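Transcriptional regulator URE2 (Saccharomyces cerevisiae, PDB 1K0D) represses genes for using poor nitrogen sources by holding GATA transcription activators in the cytoplasm, and shows glutathione-dependent peroxidase activity as a member of the glutathione transferase superfamily. Local coordinates at residues V65-D76 with S83-L94. Residues are numbered along the deposited sequence; the frame is centred on the assembly and turned at random.
Sequences VNPNARVPALID and SIWESGAILLHL. With GSH (glutathione), chain F.
The γ-glutamyl carboxylate of glutathione is gripped where P72 and S87 meet: the backbone N of S87 gives O12 a nearly straight hydrogen bond of 2.8 Å, the S87 hydroxyl binds O11, and a water joins O12 to P72 O and E86 N. Serine suits the first turn of helix 87-102, since its OG, placed between backbone N and carbonyl carbon (chi1 60°), reaches the same carboxylate as its N-H; the helix N-terminus probably adds a favourable field. E86, at the N-cap, turns OE2 to the ligand amine N1 at 3.0 Å. V71, just before the cis peptide bond to P72, pairs both ways with the cysteinyl backbone, V71 N to O2 at 3.0 Å and ligand N2 to V71 O.

Following on from P72 in the chain, 73-76 runs antiparallel to 83-85, tied by reciprocal bonds between L74 and I84, L74 N to I84 O at 2.7 Å. On the face of L74, its CB meets I90 CD1 at 3.9 Å and CD2 touches L94, branched aliphatics filling the space between sheet and helix. On the other face P67 stands across one face of the W85 indole, its CD 3.8 Å from the centroid of the five-membered ring in a CH-pi contact; N66 OD1 sits over the same face while accepting from N68 N, an Asx turn. W121 and F124 of the second subunit meet W85 edge-to-face, carrying the contact into the dimer interface. A cis-proline loop beside a helix N-terminus is the glutathione-binding signature of the thioredoxin-fold domain in glutathione transferases.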
loop_
_atom_site.group_PDB
_atom_site.type_symbol
_atom_site.label_atom_id
_atom_site.label_comp_id
_atom_site.label_asym_id
_atom_site.label_seq_id
_atom_site.Cartn_x
_atom_site.Cartn_y
_atom_site.Cartn_z
ATOM N N VAL B 65 -2.204 6.318 -18.015
ATOM C CA VAL B 65 -1.009 6.318 -17.182
ATOM C C VAL B 65 -1.388 5.690 -15.842
ATOM O O VAL B 65 -0.678 4.835 -15.324
ATOM C CB VAL B 65 -0.487 7.758 -16.960
ATOM C CG1 VAL B 65 0.704 7.754 -16.011
ATOM C CG2 VAL B 65 -0.094 8.368 -18.296
ATOM N N ASN B 66 -2.522 6.119 -15.295
ATOM C CA ASN B 66 -3.014 5.598 -14.028
ATOM C C ASN B 66 -4.486 5.211 -14.159
ATOM O O ASN B 66 -5.365 6.073 -14.124
ATOM C CB ASN B 66 -2.873 6.641 -12.922
ATOM C CG ASN B 66 -3.365 6.124 -11.587
ATOM O OD1 ASN B 66 -3.988 5.062 -11.514
ATOM N ND2 ASN B 66 -3.091 6.868 -10.523
ATOM N N PRO B 67 -4.775 3.904 -14.287
ATOM C CA PRO B 67 -6.159 3.437 -14.423
ATOM C C PRO B 67 -7.076 3.848 -13.276
ATOM O O PRO B 67 -8.294 3.895 -13.439
ATOM C CB PRO B 67 -6.007 1.918 -14.538
ATOM C CG PRO B 67 -4.761 1.643 -13.778
ATOM C CD PRO B 67 -3.844 2.767 -14.205
ATOM N N ASN B 68 -6.484 4.150 -12.123
ATOM C CA ASN B 68 -7.253 4.556 -10.948
ATOM C C ASN B 68 -7.636 6.040 -11.021
ATOM O O ASN B 68 -8.374 6.540 -10.171
ATOM C CB ASN B 68 -6.450 4.287 -9.672
ATOM C CG ASN B 68 -7.284 4.440 -8.412
ATOM O OD1 ASN B 68 -6.750 4.680 -7.324
ATOM N ND2 ASN B 68 -8.595 4.290 -8.544
ATOM N N ALA B 69 -7.126 6.740 -12.032
ATOM C CA ALA B 69 -7.439 8.157 -12.230
ATOM C C ALA B 69 -7.190 9.029 -10.995
ATOM O O ALA B 69 -7.989 9.915 -10.677
ATOM C CB ALA B 69 -8.897 8.305 -12.688
ATOM N N ARG B 70 -6.086 8.771 -10.304
ATOM C CA ARG B 70 -5.718 9.533 -9.114
ATOM C C ARG B 70 -4.242 9.907 -9.196
ATOM O O ARG B 70 -3.515 9.425 -10.066
ATOM C CB ARG B 70 -5.962 8.699 -7.844
ATOM C CG ARG B 70 -7.428 8.385 -7.548
ATOM C CD ARG B 70 -8.196 9.650 -7.160
ATOM N NE ARG B 70 -9.596 9.390 -6.810
ATOM C CZ ARG B 70 -10.554 9.097 -7.688
ATOM N NH1 ARG B 70 -10.280 9.026 -8.988
ATOM N NH2 ARG B 70 -11.791 8.864 -7.264
ATOM N N VAL B 71 -3.808 10.783 -8.298
ATOM C CA VAL B 71 -2.412 11.193 -8.257
ATOM C C VAL B 71 -1.820 10.665 -6.955
ATOM O O VAL B 71 -2.535 10.476 -5.970
ATOM C CB VAL B 71 -2.256 12.731 -8.314
ATOM C CG1 VAL B 71 -2.534 13.233 -9.727
ATOM C CG2 VAL B 71 -3.197 13.386 -7.325
ATOM N N PRO B 72 -0.504 10.431 -6.928
ATOM C CA PRO B 72 0.423 10.643 -8.041
ATOM C C PRO B 72 0.558 9.479 -9.015
ATOM O O PRO B 72 0.142 8.352 -8.743
ATOM C CB PRO B 72 1.734 10.898 -7.323
ATOM C CG PRO B 72 1.660 9.857 -6.220
ATOM C CD PRO B 72 0.228 10.009 -5.716
ATOM N N ALA B 73 1.157 9.781 -10.156
ATOM C CA ALA B 73 1.448 8.801 -11.190
ATOM C C ALA B 73 2.781 9.309 -11.713
ATOM O O ALA B 73 2.997 10.523 -11.800
ATOM C CB ALA B 73 0.392 8.825 -12.288
ATOM N N LEU B 74 3.683 8.394 -12.034
ATOM C CA LEU B 74 4.993 8.786 -12.520
ATOM C C LEU B 74 5.307 8.144 -13.857
ATOM O O LEU B 74 4.982 6.984 -14.092
ATOM C CB LEU B 74 6.075 8.373 -11.524
ATOM C CG LEU B 74 7.483 8.800 -11.924
ATOM C CD1 LEU B 74 7.616 10.303 -11.669
ATOM C CD2 LEU B 74 8.527 8.025 -11.126
ATOM N N ILE B 75 5.938 8.901 -14.740
ATOM C CA ILE B 75 6.314 8.343 -16.016
ATOM C C ILE B 75 7.836 8.285 -16.056
ATOM O O ILE B 75 8.513 9.304 -15.924
ATOM C CB ILE B 75 5.776 9.181 -17.196
ATOM C CG1 ILE B 75 4.245 9.212 -17.155
ATOM C CG2 ILE B 75 6.228 8.566 -18.508
ATOM C CD1 ILE B 75 3.598 9.854 -18.383
ATOM N N ASP B 76 8.362 7.075 -16.202
ATOM C CA ASP B 76 9.797 6.859 -16.268
ATOM C C ASP B 76 10.143 6.846 -17.761
ATOM O O ASP B 76 10.179 5.788 -18.384
ATOM C CB ASP B 76 10.138 5.512 -15.624
ATOM C CG ASP B 76 11.633 5.277 -15.515
ATOM O OD1 ASP B 76 12.364 5.692 -16.441
ATOM O OD2 ASP B 76 12.075 4.664 -14.513
ATOM N N SER B 83 4.816 3.670 -16.970
ATOM C CA SER B 83 3.996 4.406 -16.025
ATOM C C SER B 83 3.815 3.648 -14.706
ATOM O O SER B 83 3.418 2.481 -14.698
ATOM C CB SER B 83 2.627 4.684 -16.646
ATOM O OG SER B 83 1.743 5.201 -15.669
ATOM N N ILE B 84 4.122 4.305 -13.594
ATOM C CA ILE B 84 3.941 3.685 -12.286
ATOM C C ILE B 84 2.976 4.555 -11.483
ATOM O O ILE B 84 3.155 5.773 -11.393
ATOM C CB ILE B 84 5.266 3.565 -11.491
ATOM C CG1 ILE B 84 6.375 2.959 -12.358
ATOM C CG2 ILE B 84 5.055 2.665 -10.283
ATOM C CD1 ILE B 84 7.178 3.981 -13.158
ATOM N N TRP B 85 1.938 3.939 -10.927
ATOM C CA TRP B 85 0.957 4.669 -10.132
ATOM C C TRP B 85 0.936 4.056 -8.733
ATOM O O TRP B 85 1.410 2.938 -8.549
ATOM C CB TRP B 85 -0.421 4.623 -10.802
ATOM C CG TRP B 85 -0.825 3.269 -11.271
ATOM C CD1 TRP B 85 -0.278 2.559 -12.302
ATOM C CD2 TRP B 85 -1.856 2.449 -10.719
ATOM N NE1 TRP B 85 -0.910 1.343 -12.427
ATOM C CE2 TRP B 85 -1.883 1.251 -11.468
ATOM C CE3 TRP B 85 -2.764 2.610 -9.662
ATOM C CZ2 TRP B 85 -2.783 0.215 -11.194
ATOM C CZ3 TRP B 85 -3.663 1.580 -9.391
ATOM C CH2 TRP B 85 -3.663 0.399 -10.156
ATOM N N GLU B 86 0.387 4.791 -7.767
ATOM C CA GLU B 86 0.361 4.409 -6.345
ATOM C C GLU B 86 1.718 4.861 -5.791
ATOM O O GLU B 86 2.759 4.363 -6.208
ATOM C CB GLU B 86 0.196 2.896 -6.143
ATOM C CG GLU B 86 -1.240 2.391 -6.301
ATOM C CD GLU B 86 -2.191 2.936 -5.235
ATOM O OE1 GLU B 86 -3.356 3.219 -5.577
ATOM O OE2 GLU B 86 -1.787 3.071 -4.054
ATOM N N SER B 87 1.699 5.820 -4.867
ATOM C CA SER B 87 2.928 6.354 -4.287
ATOM C C SER B 87 3.858 5.279 -3.709
ATOM O O SER B 87 5.090 5.399 -3.784
ATOM C CB SER B 87 2.585 7.381 -3.206
ATOM O OG SER B 87 1.815 6.803 -2.165
ATOM N N GLY B 88 3.266 4.240 -3.127
ATOM C CA GLY B 88 4.055 3.159 -2.560
ATOM C C GLY B 88 4.837 2.411 -3.623
ATOM O O GLY B 88 5.999 2.043 -3.418
ATOM N N ALA B 89 4.210 2.187 -4.773
ATOM C CA ALA B 89 4.879 1.474 -5.860
ATOM C C ALA B 89 5.922 2.388 -6.500
ATOM O O ALA B 89 6.982 1.931 -6.931
ATOM C CB ALA B 89 3.853 1.007 -6.913
ATOM N N ILE B 90 5.617 3.681 -6.571
ATOM C CA ILE B 90 6.564 4.629 -7.150
ATOM C C ILE B 90 7.856 4.658 -6.314
ATOM O O ILE B 90 8.955 4.626 -6.871
ATOM C CB ILE B 90 5.942 6.058 -7.244
ATOM C CG1 ILE B 90 4.814 6.063 -8.286
ATOM C CG2 ILE B 90 7.000 7.074 -7.659
ATOM C CD1 ILE B 90 4.038 7.359 -8.349
ATOM N N LEU B 91 7.724 4.689 -4.987
ATOM C CA LEU B 91 8.894 4.718 -4.109
ATOM C C LEU B 91 9.768 3.492 -4.284
ATOM O O LEU B 91 10.997 3.611 -4.392
ATOM C CB LEU B 91 8.494 4.841 -2.630
ATOM C CG LEU B 91 7.761 6.113 -2.192
ATOM C CD1 LEU B 91 7.916 6.296 -0.684
ATOM C CD2 LEU B 91 8.314 7.315 -2.940
ATOM N N LEU B 92 9.145 2.314 -4.313
ATOM C CA LEU B 92 9.908 1.086 -4.488
ATOM C C LEU B 92 10.582 1.077 -5.857
ATOM O O LEU B 92 11.689 0.580 -6.008
ATOM C CB LEU B 92 9.010 -0.150 -4.326
ATOM C CG LEU B 92 8.534 -0.438 -2.896
ATOM C CD1 LEU B 92 7.781 -1.764 -2.872
ATOM C CD2 LEU B 92 9.736 -0.493 -1.936
ATOM N N HIS B 93 9.922 1.636 -6.858
ATOM C CA HIS B 93 10.523 1.670 -8.181
ATOM C C HIS B 93 11.771 2.557 -8.151
ATOM O O HIS B 93 12.814 2.202 -8.695
ATOM C CB HIS B 93 9.528 2.209 -9.204
ATOM C CG HIS B 93 10.049 2.192 -10.607
ATOM N ND1 HIS B 93 10.517 3.321 -11.242
ATOM C CD2 HIS B 93 10.208 1.173 -11.482
ATOM C CE1 HIS B 93 10.941 2.999 -12.451
ATOM N NE2 HIS B 93 10.765 1.701 -12.620
ATOM N N LEU B 94 11.656 3.709 -7.496
ATOM C CA LEU B 94 12.774 4.644 -7.407
ATOM C C LEU B 94 13.994 4.117 -6.649
ATOM O O LEU B 94 15.119 4.218 -7.148
ATOM C CB LEU B 94 12.309 5.966 -6.791
ATOM C CG LEU B 94 11.292 6.711 -7.663
ATOM C CD1 LEU B 94 10.943 8.043 -7.016
ATOM C CD2 LEU B 94 11.880 6.936 -9.049
HETATM N N1 GSH F . -3.165 5.089 -2.237
HETATM C CA1 GSH F . -2.847 6.153 -3.201
HETATM C C1 GSH F . -1.328 6.503 -3.254
HETATM O O11 GSH F . -0.642 6.353 -2.229
HETATM O O12 GSH F . -0.863 6.945 -4.397
HETATM C CB1 GSH F . -3.694 7.413 -2.862
HETATM C CG1 GSH F . -4.106 8.196 -4.144
HETATM C CD1 GSH F . -4.965 9.436 -3.748
HETATM O OE1 GSH F . -5.971 9.309 -3.030
HETATM N N2 GSH F . -4.532 10.611 -4.251
HETATM C CA2 GSH F . -5.250 11.876 -3.975
HETATM C C2 GSH F . -6.120 12.256 -5.201
HETATM O O2 GSH F . -5.817 11.911 -6.352
HETATM C CB2 GSH F . -4.239 13.016 -3.724
HETATM S SG2 GSH F . -3.347 12.856 -2.133
HETATM N N3 GSH F . -7.240 12.995 -4.941
HETATM C CA3 GSH F . -8.191 13.455 -5.985
HETATM C C3 GSH F . -9.484 12.634 -5.937
HETATM O O31 GSH F . -10.359 12.936 -6.766
HETATM O O32 GSH F . -9.599 11.716 -5.082
HETATM O O HOH W 1 -3.751 5.423 -7.512
HETATM O O HOH W 2 -1.508 7.103 -7.087
#